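Local coordinates for protein GTP cyclohydrolase 1 type 2 homolog (Staphylococcus aureus subsp. aureus, PDB 3LNL) that is of unknown function but belongs to the NIF3 family, assembles as a toroidal hexamer capped by PII-like domain trimers, and binds a pair of zinc ions, at residues V18-A23 and H102-V107; S25-G30 and H68-F73; G111-L116 and Y240-M245. The protein carries 2 engineered substitutions. All blocks are in the same frame, centred on the assembly; numbering follows the deposited sequence.

Interaction 1. Residues V18-A23 and H102-V107; sequences VPFSTA and HTNLDV. With ZN (zinc ion), chain G.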
ATOM      1  N   VAL B  18      -2.232 -24.820 -24.180  1.00 14.56           N
ATOM      2  CA  VAL B  18      -2.947 -23.813 -23.379  1.00 13.83           C
ATOM      3  C   VAL B  18      -2.019 -23.379 -22.249  1.00 14.82           C
ATOM      4  O   VAL B  18      -2.157 -23.814 -21.084  1.00 13.82           O
ATOM      5  CB  VAL B  18      -4.278 -24.366 -22.786  1.00 15.05           C
ATOM      6  CG1 VAL B  18      -5.085 -23.266 -22.043  1.00 12.02           C
ATOM      7  CG2 VAL B  18      -5.167 -25.065 -23.864  1.00 11.51           C
ATOM      8  N   PRO B  19      -1.000 -22.593 -22.605  1.00 15.36           N
ATOM      9  CA  PRO B  19       0.142 -22.444 -21.700  1.00 16.07           C
ATOM     10  C   PRO B  19      -0.251 -21.927 -20.324  1.00 16.31           C
ATOM     11  O   PRO B  19      -0.924 -20.894 -20.226  1.00 14.95           O
ATOM     12  CB  PRO B  19       1.029 -21.422 -22.392  1.00 16.68           C
ATOM     13  CG  PRO B  19       0.579 -21.367 -23.799  1.00 16.21           C
ATOM     14  CD  PRO B  19      -0.738 -22.051 -23.949  1.00 15.58           C
ATOM     15  N   PHE B  20       0.235 -22.602 -19.281  1.00 15.75           N
ATOM     16  CA  PHE B  20      -0.136 -22.214 -17.927  1.00 15.60           C
ATOM     17  C   PHE B  20       0.345 -20.800 -17.592  1.00 16.17           C
ATOM     18  O   PHE B  20      -0.277 -20.113 -16.780  1.00 14.59           O
ATOM     19  CB  PHE B  20       0.355 -23.245 -16.939  1.00 16.64           C
ATOM     20  CG  PHE B  20      -0.440 -24.508 -17.004  1.00 17.11           C
ATOM     21  CD1 PHE B  20       0.000 -25.585 -17.740  1.00 18.35           C
ATOM     22  CD2 PHE B  20      -1.696 -24.573 -16.414  1.00 17.32           C
ATOM     23  CE1 PHE B  20      -0.754 -26.742 -17.835  1.00 20.07           C
ATOM     24  CE2 PHE B  20      -2.473 -25.720 -16.508  1.00 16.54           C
ATOM     25  CZ  PHE B  20      -2.002 -26.813 -17.207  1.00 19.26           C
ATOM     26  N   SER B  21       1.405 -20.355 -18.271  1.00 15.37           N
ATOM     27  CA  SER B  21       1.959 -19.031 -18.074  1.00 16.17           C
ATOM     28  C   SER B  21       1.009 -17.897 -18.535  1.00 16.19           C
ATOM     29  O   SER B  21       1.189 -16.750 -18.154  1.00 15.47           O
ATOM     30  CB  SER B  21       3.309 -18.934 -18.834  1.00 16.55           C
ATOM     31  OG  SER B  21       3.127 -18.839 -20.263  1.00 15.91           O
ATOM     32  N   THR B  22       0.000 -18.217 -19.344  1.00 15.30           N
ATOM     33  CA  THR B  22      -0.931 -17.194 -19.776  1.00 15.25           C
ATOM     34  C   THR B  22      -2.023 -16.965 -18.747  1.00 16.39           C
ATOM     35  O   THR B  22      -2.870 -16.069 -18.947  1.00 14.46           O
ATOM     36  CB  THR B  22      -1.503 -17.476 -21.170  1.00 15.89           C
ATOM     37  OG1 THR B  22      -2.255 -18.695 -21.170  1.00 13.17           O
ATOM     38  CG2 THR B  22      -0.313 -17.533 -22.230  1.00 13.06           C
ATOM     39  N   ALA B  23      -2.050 -17.787 -17.677  1.00 16.14           N
ATOM     40  CA  ALA B  23      -2.988 -17.538 -16.573  1.00 16.32           C
ATOM     41  C   ALA B  23      -2.606 -16.253 -15.850  1.00 17.70           C
ATOM     42  O   ALA B  23      -1.448 -15.859 -15.881  1.00 16.89           O
ATOM     43  CB  ALA B  23      -3.018 -18.736 -15.591  1.00 17.18           C
ATOM     44  N   HIS B 102      -7.536 -22.813 -15.670  1.00 12.47           N
ATOM     45  CA  HIS B 102      -8.434 -21.739 -15.334  1.00 12.44           C
ATOM     46  C   HIS B 102      -8.265 -20.550 -16.267  1.00 13.55           C
ATOM     47  O   HIS B 102      -8.624 -20.671 -17.441  1.00 13.59           O
ATOM     48  CB  HIS B 102      -8.348 -21.354 -13.868  1.00 12.71           C
ATOM     49  CG  HIS B 102      -9.461 -20.466 -13.436  1.00 11.30           C
ATOM     50  ND1 HIS B 102      -9.301 -19.469 -12.491  1.00 11.97           N
ATOM     51  CD2 HIS B 102     -10.745 -20.388 -13.866  1.00 11.66           C
ATOM     52  CE1 HIS B 102     -10.460 -18.833 -12.339  1.00 13.56           C
ATOM     53  NE2 HIS B 102     -11.347 -19.359 -13.170  1.00 12.71           N
ATOM     54  N   THR B 103      -7.666 -19.438 -15.819  1.00 12.74           N
ATOM     55  CA  THR B 103      -7.642 -18.270 -16.684  1.00 12.16           C
ATOM     56  C   THR B 103      -6.774 -18.499 -17.945  1.00 13.12           C
ATOM     57  O   THR B 103      -7.039 -17.864 -18.934  1.00 13.81           O
ATOM     58  CB  THR B 103      -7.282 -16.959 -15.969  1.00 12.36           C
ATOM     59  OG1 THR B 103      -5.989 -17.060 -15.372  1.00 12.05           O
ATOM     60  CG2 THR B 103      -8.358 -16.584 -14.899  1.00 12.09           C
ATOM     61  N   ASN B 104      -5.789 -19.415 -17.942  1.00 12.62           N
ATOM     62  CA  ASN B 104      -5.172 -19.833 -19.223  1.00 12.65           C
ATOM     63  C   ASN B 104      -6.171 -20.304 -20.285  1.00 11.70           C
ATOM     64  O   ASN B 104      -6.025 -20.015 -21.476  1.00 11.13           O
ATOM     65  CB  ASN B 104      -3.966 -20.813 -19.067  1.00 12.74           C
ATOM     66  CG  ASN B 104      -4.294 -22.044 -18.252  1.00 15.50           C
ATOM     67  OD1 ASN B 104      -5.050 -21.979 -17.257  1.00 13.23           O
ATOM     68  ND2 ASN B 104      -3.754 -23.202 -18.690  1.00 10.86           N
ATOM     69  N   LEU B 105      -7.225 -20.975 -19.865  1.00 11.90           N
ATOM     70  CA  LEU B 105      -8.260 -21.378 -20.817  1.00 12.11           C
ATOM     71  C   LEU B 105      -9.219 -20.235 -21.154  1.00 12.35           C
ATOM     72  O   LEU B 105      -9.748 -20.218 -22.256  1.00 13.39           O
ATOM     73  CB  LEU B 105      -9.023 -22.594 -20.276  1.00 12.47           C
ATOM     74  CG  LEU B 105      -9.881 -23.353 -21.274  1.00 12.06           C
ATOM     75  CD1 LEU B 105      -9.015 -24.138 -22.284  1.00 11.02           C
ATOM     76  CD2 LEU B 105     -10.817 -24.282 -20.429  1.00 12.74           C
ATOM     77  N   ASP B 106      -9.434 -19.286 -20.225  1.00 13.59           N
ATOM     78  CA  ASP B 106     -10.249 -18.081 -20.507  1.00 13.99           C
ATOM     79  C   ASP B 106      -9.640 -17.214 -21.598  1.00 13.53           C
ATOM     80  O   ASP B 106     -10.376 -16.536 -22.320  1.00 13.19           O
ATOM     81  CB  ASP B 106     -10.492 -17.221 -19.246  1.00 13.64           C
ATOM     82  CG  ASP B 106     -11.499 -17.866 -18.295  1.00 16.84           C
ATOM     83  OD1 ASP B 106     -12.572 -18.271 -18.829  1.00 13.00           O
ATOM     84  OD2 ASP B 106     -11.223 -17.957 -17.052  1.00 14.55           O
ATOM     85  N   VAL B 107      -8.310 -17.234 -21.718  1.00 13.31           N
ATOM     86  CA  VAL B 107      -7.616 -16.351 -22.638  1.00 12.07           C
ATOM     87  C   VAL B 107      -7.069 -17.046 -23.887  1.00 13.03           C
ATOM     88  O   VAL B 107      -6.486 -16.415 -24.774  1.00 12.08           O
ATOM     89  CB  VAL B 107      -6.474 -15.597 -21.955  1.00 13.64           C
ATOM     90  CG1 VAL B 107      -6.988 -14.809 -20.695  1.00 11.81           C
ATOM     91  CG2 VAL B 107      -5.257 -16.550 -21.664  1.00 10.58           C
TER
HETATM   92 ZN    ZN G 402     -13.433 -18.611 -16.833  0.50 23.93          ZN
HETATM   93  O   HOH W   1      -3.879 -20.073 -23.102  1.00 13.16           O
HETATM   94  O   HOH W   2     -13.419 -18.586 -14.745  1.00 12.36           O
HETATM   95  O   HOH W   3     -14.114 -16.583 -16.353  1.00 12.58           O
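Pro-19 O, with Asn-104 CB resting 3.3 Å from it, is gripped by two donors of the 3-10 turn: the backbone N of Thr-22 and Thr-22 OG1, the latter at 2.7 Å and in the carbonyl plane. Turned this way, the Thr-22 hydroxyl lies over Asn-104 CB and also takes a proton from water 1, which gives its other to Asn-104 O and so bridges the loop to helix 103-106. Asn-104 carries most of the contact. Its CG is tucked between its own backbone N and carbonyl carbon (chi1 54°), which sends the amide across to the loop, where ND2 donates to Val-18 O at 2.9 Å. The bond is nearly straight (161°) and lies in the amide plane, yet it reaches the carbonyl from above its plane. The same ND2 passes obliquely by the Phe-20 ring, 3.4 Å from CD2, with amide and ring planes 40° apart. Around this polar centre, Val-18 CG1 packs on Leu-105 CD1 and Val-107 CG2 reaches Thr-22. Ala-23 CA lies 3.3 Å from Thr-103 OG1, whose stronger partner is Asp-27. Away from the loop, Asp-106 chelates a zinc ion through OD1 at 2.2 Å and OD2 at 2.3 Å, in a site completed by His-68, Glu-333 and waters 2 and 3. His-102 NE2 hydrogen-bonds water 2 at 2.7 Å. One side of this short helix thus holds the loop after helix 7-17 through an asparagine amide, while Asp-106 and His-102 serve the metal and its water.

Interaction 2. Residues S25-G30 and H68-F73; sequences SWDNVG and HHPLIF. With ZN (zinc ion), chain G; ZN (zinc ion), chain F.
Asn-28 meets Pro-70, Ile-72 and Phe-73 where two irregular loops come together, and the loop 68-73 leaves strand 64-67 with the metal ligands first. His-68 NE2 binds one zinc ion at 2.2 Å; its ND1 is held by Met-101 O, and its ring meets that of His-102 edge-to-face. His-69 NE2 binds the second zinc ion at 2.2 Å, with bridging water 2 in the plane of its ring and ND1 bonded to Asp-48. Pro-70 then directs its CB toward the other loop, 3.3 Å from Asn-28 O, a buried carbonyl oxygen with no polar partner in the model. Ile-72 supplies the one hydrogen bond between the loops: with CG anti to the backbone N (chi1 -165°), Asn-28 extends its amide so that ND2 donates to Ile-72 O at 2.7 Å. The bond is nearly straight (168°), and the donor sits above the carbonyl plane. Asn-28 ND2 also donates to Thr-77 O of a neighbouring subunit. Last comes Phe-73, whose CZ meets Trp-26 CE3 at 3.5 Å. The two rings touch rim to rim with planes at 84°, neither covering the face of the other. Asp-27 OD1 passes 4.0 Å from Phe-73 CE1 and accepts the backbone N of Asn-28 at 2.8 Å from above the carboxylate plane; the stronger partners of this carboxylate, Thr-103 and His-102, lie on helix 103-106 and at its N-cap. With two ND2 bonds to backbone carbonyls, Asn-28 ties loop 25-30 to the zinc-binding loop 68-73 and to a neighbouring subunit.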
ATOM      1  N   SER B  25      -1.655 -13.763 -12.765  1.00 20.80           N
ATOM      2  CA  SER B  25      -0.689 -14.037 -11.701  1.00 21.10           C
ATOM      3  C   SER B  25      -1.336 -14.329 -10.352  1.00 20.83           C
ATOM      4  O   SER B  25      -0.749 -15.014  -9.541  1.00 20.54           O
ATOM      5  CB  SER B  25       0.270 -12.850 -11.539  1.00 22.36           C
ATOM      6  OG  SER B  25      -0.483 -11.724 -11.136  1.00 24.99           O
ATOM      7  N   TRP B  26      -2.568 -13.868 -10.125  1.00 20.39           N
ATOM      8  CA  TRP B  26      -3.322 -14.250  -8.924  1.00 19.55           C
ATOM      9  C   TRP B  26      -3.939 -15.668  -8.986  1.00 18.88           C
ATOM     10  O   TRP B  26      -4.456 -16.129  -7.993  1.00 17.26           O
ATOM     11  CB  TRP B  26      -4.453 -13.238  -8.608  1.00 21.34           C
ATOM     12  CG  TRP B  26      -5.336 -12.950  -9.778  1.00 21.11           C
ATOM     13  CD1 TRP B  26      -5.257 -11.866 -10.613  1.00 21.48           C
ATOM     14  CD2 TRP B  26      -6.421 -13.768 -10.274  1.00 22.64           C
ATOM     15  NE1 TRP B  26      -6.217 -11.976 -11.618  1.00 23.07           N
ATOM     16  CE2 TRP B  26      -6.946 -13.118 -11.425  1.00 23.33           C
ATOM     17  CE3 TRP B  26      -6.985 -14.962  -9.868  1.00 23.19           C
ATOM     18  CZ2 TRP B  26      -7.983 -13.643 -12.164  1.00 24.90           C
ATOM     19  CZ3 TRP B  26      -8.043 -15.487 -10.615  1.00 25.39           C
ATOM     20  CH2 TRP B  26      -8.530 -14.813 -11.745  1.00 25.40           C
ATOM     21  N   ASP B  27      -3.956 -16.314 -10.161  1.00 16.17           N
ATOM     22  CA  ASP B  27      -4.710 -17.539 -10.345  1.00 15.31           C
ATOM     23  C   ASP B  27      -3.920 -18.728  -9.759  1.00 15.68           C
ATOM     24  O   ASP B  27      -2.734 -18.588  -9.380  1.00 16.51           O
ATOM     25  CB  ASP B  27      -4.950 -17.746 -11.841  1.00 15.33           C
ATOM     26  CG  ASP B  27      -6.151 -18.581 -12.151  1.00 13.87           C
ATOM     27  OD1 ASP B  27      -6.800 -19.137 -11.244  1.00 15.11           O
ATOM     28  OD2 ASP B  27      -6.434 -18.706 -13.384  1.00 13.22           O
ATOM     29  N   ASN B  28      -4.596 -19.858  -9.629  1.00 14.57           N
ATOM     30  CA  ASN B  28      -3.991 -21.086  -9.159  1.00 14.65           C
ATOM     31  C   ASN B  28      -4.242 -22.182 -10.175  1.00 13.59           C
ATOM     32  O   ASN B  28      -5.326 -22.772 -10.204  1.00 15.94           O
ATOM     33  CB  ASN B  28      -4.555 -21.432  -7.800  1.00 13.88           C
ATOM     34  CG  ASN B  28      -3.723 -22.486  -7.084  1.00 18.14           C
ATOM     35  OD1 ASN B  28      -2.525 -22.531  -7.264  1.00 17.16           O
ATOM     36  ND2 ASN B  28      -4.368 -23.364  -6.324  1.00 16.62           N
ATOM     37  N   VAL B  29      -3.256 -22.440 -11.041  1.00 13.39           N
ATOM     38  CA  VAL B  29      -3.456 -23.343 -12.188  1.00 12.99           C
ATOM     39  C   VAL B  29      -2.461 -24.475 -12.232  1.00 13.90           C
ATOM     40  O   VAL B  29      -1.426 -24.450 -11.541  1.00 13.30           O
ATOM     41  CB  VAL B  29      -3.501 -22.595 -13.558  1.00 13.59           C
ATOM     42  CG1 VAL B  29      -4.716 -21.636 -13.629  1.00 12.12           C
ATOM     43  CG2 VAL B  29      -2.216 -21.848 -13.845  1.00 13.47           C
ATOM     44  N   GLY B  30      -2.787 -25.506 -12.998  1.00 12.25           N
ATOM     45  CA  GLY B  30      -1.904 -26.635 -13.135  1.00 12.12           C
ATOM     46  C   GLY B  30      -2.320 -27.805 -12.281  1.00 11.36           C
ATOM     47  O   GLY B  30      -3.506 -27.975 -11.969  1.00 12.96           O
ATOM     48  N   HIS B  68     -12.109 -26.346 -14.933  1.00 12.94           N
ATOM     49  CA  HIS B  68     -11.829 -24.965 -15.235  1.00 13.30           C
ATOM     50  C   HIS B  68     -11.536 -24.212 -13.933  1.00 12.33           C
ATOM     51  O   HIS B  68     -10.461 -23.641 -13.760  1.00 13.54           O
ATOM     52  CB  HIS B  68     -12.990 -24.313 -15.972  1.00 13.37           C
ATOM     53  CG  HIS B  68     -12.737 -22.900 -16.371  1.00 12.48           C
ATOM     54  ND1 HIS B  68     -11.553 -22.485 -16.936  1.00 12.13           N
ATOM     55  CD2 HIS B  68     -13.516 -21.799 -16.287  1.00 15.46           C
ATOM     56  CE1 HIS B  68     -11.642 -21.202 -17.238  1.00 15.27           C
ATOM     57  NE2 HIS B  68     -12.776 -20.728 -16.747  1.00 15.16           N
ATOM     58  N   HIS B  69     -12.460 -24.275 -12.990  1.00 11.53           N
ATOM     59  CA  HIS B  69     -12.306 -23.547 -11.755  1.00 11.31           C
ATOM     60  C   HIS B  69     -11.367 -24.327 -10.825  1.00 11.77           C
ATOM     61  O   HIS B  69     -11.508 -25.547 -10.684  1.00 12.49           O
ATOM     62  CB  HIS B  69     -13.630 -23.311 -11.083  1.00 11.12           C
ATOM     63  CG  HIS B  69     -14.517 -22.346 -11.817  1.00 10.43           C
ATOM     64  ND1 HIS B  69     -15.893 -22.414 -11.753  1.00 10.66           N
ATOM     65  CD2 HIS B  69     -14.227 -21.313 -12.633  1.00 10.84           C
ATOM     66  CE1 HIS B  69     -16.409 -21.446 -12.491  1.00 13.94           C
ATOM     67  NE2 HIS B  69     -15.423 -20.710 -12.970  1.00 14.67           N
ATOM     68  N   PRO B  70     -10.450 -23.635 -10.168  1.00 12.22           N
ATOM     69  CA  PRO B  70      -9.498 -24.311  -9.288  1.00 13.20           C
ATOM     70  C   PRO B  70     -10.179 -24.652  -7.960  1.00 14.33           C
ATOM     71  O   PRO B  70     -10.711 -23.795  -7.266  1.00 14.46           O
ATOM     72  CB  PRO B  70      -8.369 -23.268  -9.128  1.00 13.18           C
ATOM     73  CG  PRO B  70      -8.996 -21.987  -9.388  1.00 15.48           C
ATOM     74  CD  PRO B  70     -10.129 -22.214 -10.323  1.00 12.47           C
ATOM     75  N   LEU B  71     -10.157 -25.922  -7.585  1.00 16.05           N
ATOM     76  CA  LEU B  71     -10.811 -26.355  -6.372  1.00 15.89           C
ATOM     77  C   LEU B  71     -10.105 -25.728  -5.166  1.00 17.56           C
ATOM     78  O   LEU B  71     -10.740 -25.467  -4.135  1.00 17.00           O
ATOM     79  CB  LEU B  71     -10.754 -27.867  -6.280  1.00 15.22           C
ATOM     80  CG  LEU B  71     -11.395 -28.575  -5.090  1.00 14.37           C
ATOM     81  CD1 LEU B  71     -12.930 -28.265  -5.025  1.00 13.40           C
ATOM     82  CD2 LEU B  71     -11.115 -30.072  -5.129  1.00  9.42           C
ATOM     83  N   ILE B  72      -8.795 -25.563  -5.286  1.00 17.53           N
ATOM     84  CA  ILE B  72      -8.010 -24.837  -4.274  1.00 19.53           C
ATOM     85  C   ILE B  72      -7.656 -23.527  -4.914  1.00 21.25           C
ATOM     86  O   ILE B  72      -7.017 -23.504  -5.963  1.00 20.09           O
ATOM     87  CB  ILE B  72      -6.739 -25.572  -3.848  1.00 19.00           C
ATOM     88  CG1 ILE B  72      -7.093 -26.917  -3.212  1.00 19.44           C
ATOM     89  CG2 ILE B  72      -5.876 -24.676  -2.820  1.00 19.41           C
ATOM     90  CD1 ILE B  72      -5.853 -27.850  -3.018  1.00 19.15           C
ATOM     91  N   PHE B  73      -8.139 -22.440  -4.345  1.00 24.61           N
ATOM     92  CA  PHE B  73      -7.864 -21.129  -4.909  1.00 28.68           C
ATOM     93  C   PHE B  73      -7.033 -20.345  -3.940  1.00 30.96           C
ATOM     94  O   PHE B  73      -5.833 -20.220  -4.133  1.00 32.94           O
ATOM     95  CB  PHE B  73      -9.140 -20.417  -5.335  1.00 28.94           C
ATOM     96  CG  PHE B  73      -8.897 -19.098  -5.954  1.00 32.85           C
ATOM     97  CD1 PHE B  73      -8.062 -18.973  -7.067  1.00 37.37           C
ATOM     98  CD2 PHE B  73      -9.497 -17.955  -5.434  1.00 39.21           C
ATOM     99  CE1 PHE B  73      -7.814 -17.749  -7.642  1.00 39.83           C
ATOM    100  CE2 PHE B  73      -9.244 -16.675  -6.011  1.00 41.51           C
ATOM    101  CZ  PHE B  73      -8.402 -16.577  -7.102  1.00 42.21           C
TER
HETATM  102 ZN    ZN G 402     -13.433 -18.611 -16.833  0.50 23.93          ZN
HETATM  103 ZN    ZN F 401     -15.414 -18.694 -13.916  0.50 22.70          ZN
HETATM  104  O   HOH W   4     -14.525 -18.076 -11.952  1.00 10.50           O
HETATM  105  O   HOH W   5     -15.215 -16.516 -14.328  1.00 12.13           O
HETATM  106  O   HOH W   2     -13.419 -18.586 -14.745  1.00 12.36           O
HETATM  107  O   HOH W   3     -14.114 -16.583 -16.353  1.00 12.58           O

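Interaction 3. Residues G111-L116 and Y240-M245; sequences GVNMML and YGLGVM
Val-244 and Asn-113 form the close-packed half of this contact, where the first turn of helix 112-119 lies on strand 240-253. Val-244 lays both methyls against the peptide that joins Asn-113 to Met-114: CG2 lies 3.5 Å from Asn-113 O, while CG1 comes to 3.9 Å from Met-114 N. CG2 also touches Asn-113 CB at 4.0 Å, and Ile-125 of strand 125-142 packs against the same valine. The other half is looser and mediated by water. Asn-113 holds its CG opposite the carbonyl carbon, beside the backbone N (chi1 -61°), and this swings the amide over Gly-243, but ND2 stays 3.7 Å from Gly-243 N. Water 6 links the two. It accepts from Asn-113 ND2 over a long 3.3 Å and from Gly-243 N at 3.1 Å, and probably donates to Gly-241 O at 2.9 Å, so one solvent molecule follows the bend between the two parts of the strand. Gly-243 takes a positive phi (111°), a backbone shape suited to a residue without a side chain. Within the bend, Leu-242 CD1 lies 4.3 Å from Asn-113 ND2, and its side chain packs on Asp-106. The amide has further duties: OD1 accepts from Gly-287 N, and ND2 makes a weak bond to Asp-106 O. The chain between these segments includes the PII-like domain, so the contact brings together parts of the chain that flank it. Apolar methyls supply the direct fit here, whereas the polar link from helix to strand runs through Asn-113 and a water.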
ATOM      1  N   GLY B 111     -10.170 -21.296 -26.338  1.00 15.32           N
ATOM      2  CA  GLY B 111     -10.664 -21.437 -24.952  1.00 14.14           C
ATOM      3  C   GLY B 111     -12.124 -21.076 -24.704  1.00 13.65           C
ATOM      4  O   GLY B 111     -12.910 -21.156 -25.612  1.00 13.37           O
ATOM      5  N   VAL B 112     -12.470 -20.685 -23.462  1.00 12.30           N
ATOM      6  CA  VAL B 112     -13.867 -20.567 -23.016  1.00 11.78           C
ATOM      7  C   VAL B 112     -14.733 -19.633 -23.926  1.00 12.84           C
ATOM      8  O   VAL B 112     -15.894 -19.931 -24.285  1.00 13.74           O
ATOM      9  CB  VAL B 112     -13.918 -20.070 -21.532  1.00 10.61           C
ATOM     10  CG1 VAL B 112     -15.335 -19.829 -21.040  1.00 10.76           C
ATOM     11  CG2 VAL B 112     -13.190 -21.085 -20.618  1.00 12.13           C
ATOM     12  N   ASN B 113     -14.147 -18.531 -24.316  1.00 12.65           N
ATOM     13  CA  ASN B 113     -14.864 -17.526 -25.100  1.00 12.81           C
ATOM     14  C   ASN B 113     -15.024 -17.840 -26.556  1.00 12.30           C
ATOM     15  O   ASN B 113     -16.109 -17.621 -27.090  1.00 10.76           O
ATOM     16  CB  ASN B 113     -14.296 -16.154 -24.807  1.00 12.83           C
ATOM     17  CG  ASN B 113     -14.457 -15.828 -23.340  1.00 13.66           C
ATOM     18  OD1 ASN B 113     -15.561 -15.908 -22.836  1.00 12.36           O
ATOM     19  ND2 ASN B 113     -13.345 -15.595 -22.627  1.00 10.79           N
ATOM     20  N   MET B 114     -14.024 -18.496 -27.156  1.00 13.55           N
ATOM     21  CA  MET B 114     -14.214 -19.095 -28.496  1.00 12.72           C
ATOM     22  C   MET B 114     -15.324 -20.130 -28.429  1.00 13.40           C
ATOM     23  O   MET B 114     -16.177 -20.153 -29.314  1.00 14.28           O
ATOM     24  CB  MET B 114     -12.919 -19.690 -29.023  1.00 12.71           C
ATOM     25  CG  MET B 114     -13.066 -20.599 -30.237  1.00 14.74           C
ATOM     26  SD  MET B 114     -13.607 -19.613 -31.637  1.00 18.27           S
ATOM     27  CE  MET B 114     -12.119 -18.690 -32.015  1.00 17.53           C
ATOM     28  N   MET B 115     -15.316 -20.986 -27.393  1.00 14.12           N
ATOM     29  CA  MET B 115     -16.358 -22.003 -27.211  1.00 13.54           C
ATOM     30  C   MET B 115     -17.747 -21.413 -27.064  1.00 13.14           C
ATOM     31  O   MET B 115     -18.705 -21.881 -27.701  1.00 12.42           O
ATOM     32  CB  MET B 115     -16.060 -22.863 -25.985  1.00 14.01           C
ATOM     33  CG  MET B 115     -14.844 -23.770 -26.173  1.00 15.12           C
ATOM     34  SD  MET B 115     -14.357 -24.404 -24.601  1.00 13.79           S
ATOM     35  CE  MET B 115     -12.722 -25.124 -24.951  1.00 16.44           C
ATOM     36  N   LEU B 116     -17.864 -20.385 -26.243  1.00 12.53           N
ATOM     37  CA  LEU B 116     -19.129 -19.669 -26.101  1.00 12.57           C
ATOM     38  C   LEU B 116     -19.628 -19.091 -27.429  1.00 12.10           C
ATOM     39  O   LEU B 116     -20.764 -19.315 -27.822  1.00 12.33           O
ATOM     40  CB  LEU B 116     -19.018 -18.579 -25.019  1.00 11.90           C
ATOM     41  CG  LEU B 116     -19.073 -19.134 -23.598  1.00 11.50           C
ATOM     42  CD1 LEU B 116     -18.601 -18.031 -22.605  1.00 11.10           C
ATOM     43  CD2 LEU B 116     -20.500 -19.701 -23.243  1.00  9.82           C
ATOM     44  N   TYR B 240      -3.058 -14.446 -27.133  1.00 16.67           N
ATOM     45  CA  TYR B 240      -3.858 -14.697 -25.943  1.00 16.05           C
ATOM     46  C   TYR B 240      -4.513 -13.400 -25.473  1.00 14.98           C
ATOM     47  O   TYR B 240      -3.918 -12.335 -25.504  1.00 14.77           O
ATOM     48  CB  TYR B 240      -2.998 -15.361 -24.816  1.00 15.44           C
ATOM     49  CG  TYR B 240      -2.282 -16.624 -25.316  1.00 17.48           C
ATOM     50  CD1 TYR B 240      -0.966 -16.577 -25.834  1.00 19.49           C
ATOM     51  CD2 TYR B 240      -2.938 -17.844 -25.327  1.00 17.57           C
ATOM     52  CE1 TYR B 240      -0.340 -17.733 -26.339  1.00 17.91           C
ATOM     53  CE2 TYR B 240      -2.349 -18.962 -25.841  1.00 18.53           C
ATOM     54  CZ  TYR B 240      -1.048 -18.907 -26.352  1.00 20.02           C
ATOM     55  OH  TYR B 240      -0.513 -20.073 -26.834  1.00 20.73           O
ATOM     56  N   GLY B 241      -5.767 -13.499 -25.035  1.00 13.81           N
ATOM     57  CA  GLY B 241      -6.465 -12.354 -24.478  1.00 12.61           C
ATOM     58  C   GLY B 241      -7.796 -12.773 -23.907  1.00 11.77           C
ATOM     59  O   GLY B 241      -8.381 -13.768 -24.351  1.00 12.01           O
ATOM     60  N   LEU B 242      -8.269 -12.012 -22.912  1.00 12.66           N
ATOM     61  CA  LEU B 242      -9.546 -12.244 -22.240  1.00 12.70           C
ATOM     62  C   LEU B 242     -10.758 -11.687 -23.010  1.00 13.67           C
ATOM     63  O   LEU B 242     -10.997 -10.462 -23.053  1.00 15.11           O
ATOM     64  CB  LEU B 242      -9.523 -11.690 -20.809  1.00 12.75           C
ATOM     65  CG  LEU B 242     -10.805 -11.994 -20.042  1.00 15.04           C
ATOM     66  CD1 LEU B 242     -10.884 -13.515 -19.728  1.00 14.28           C
ATOM     67  CD2 LEU B 242     -10.902 -11.163 -18.778  1.00 15.14           C
ATOM     68  N   GLY B 243     -11.483 -12.614 -23.619  1.00 13.11           N
ATOM     69  CA  GLY B 243     -12.688 -12.339 -24.351  1.00 12.72           C
ATOM     70  C   GLY B 243     -12.489 -12.558 -25.836  1.00 12.06           C
ATOM     71  O   GLY B 243     -11.368 -12.687 -26.329  1.00 12.72           O
ATOM     72  N   VAL B 244     -13.615 -12.603 -26.535  1.00 12.63           N
ATOM     73  CA  VAL B 244     -13.666 -12.532 -27.982  1.00 11.46           C
ATOM     74  C   VAL B 244     -14.649 -11.476 -28.439  1.00 11.21           C
ATOM     75  O   VAL B 244     -15.639 -11.156 -27.739  1.00 10.98           O
ATOM     76  CB  VAL B 244     -14.078 -13.893 -28.633  1.00 11.11           C
ATOM     77  CG1 VAL B 244     -12.953 -14.952 -28.400  1.00 10.37           C
ATOM     78  CG2 VAL B 244     -15.487 -14.378 -28.174  1.00  9.26           C
ATOM     79  N   MET B 245     -14.408 -10.961 -29.648  1.00 12.38           N
ATOM     80  CA  MET B 245     -15.401 -10.174 -30.374  1.00 12.14           C
ATOM     81  C   MET B 245     -15.851 -11.055 -31.495  1.00 13.27           C
ATOM     82  O   MET B 245     -15.020 -11.679 -32.139  1.00 13.85           O
ATOM     83  CB  MET B 245     -14.823  -8.852 -30.955  1.00 12.55           C
ATOM     84  CG  MET B 245     -15.898  -7.887 -31.490  1.00 14.40           C
ATOM     85  SD  MET B 245     -16.779  -6.981 -30.145  1.00 18.38           S
ATOM     86  CE  MET B 245     -15.418  -5.921 -29.535  1.00 12.64           C
TER
HETATM   87  O   HOH W   6     -10.781 -15.394 -24.677  1.00 10.31           O

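Interactions 1 and 2 supply ligands of the dinuclear zinc centre, and interaction 3 lies next to it, the side chain of Leu-242 about 6 Å from a zinc ion. Interaction 2 is nested inside the loop closed by interaction 1, centres about 10 Å apart, and Asp-27 couples them: its OD2 lies 2.6 Å from Thr-103 OG1 and its OD1 2.8 Å from His-102 ND1. Asp-106 and His-68 share one zinc ion; His-69 holds the other, 3.5 Å away, with water 2 between the metals. Glu-333 bridges both ions and His-330 completes the second site. Interaction 3 follows interaction 1, centres about 11 Å apart, as Leu-105 O meets Val-112 N at 3.0 Å. It touches interaction 2, centres about 18 Å apart, through Val-112 and His-68.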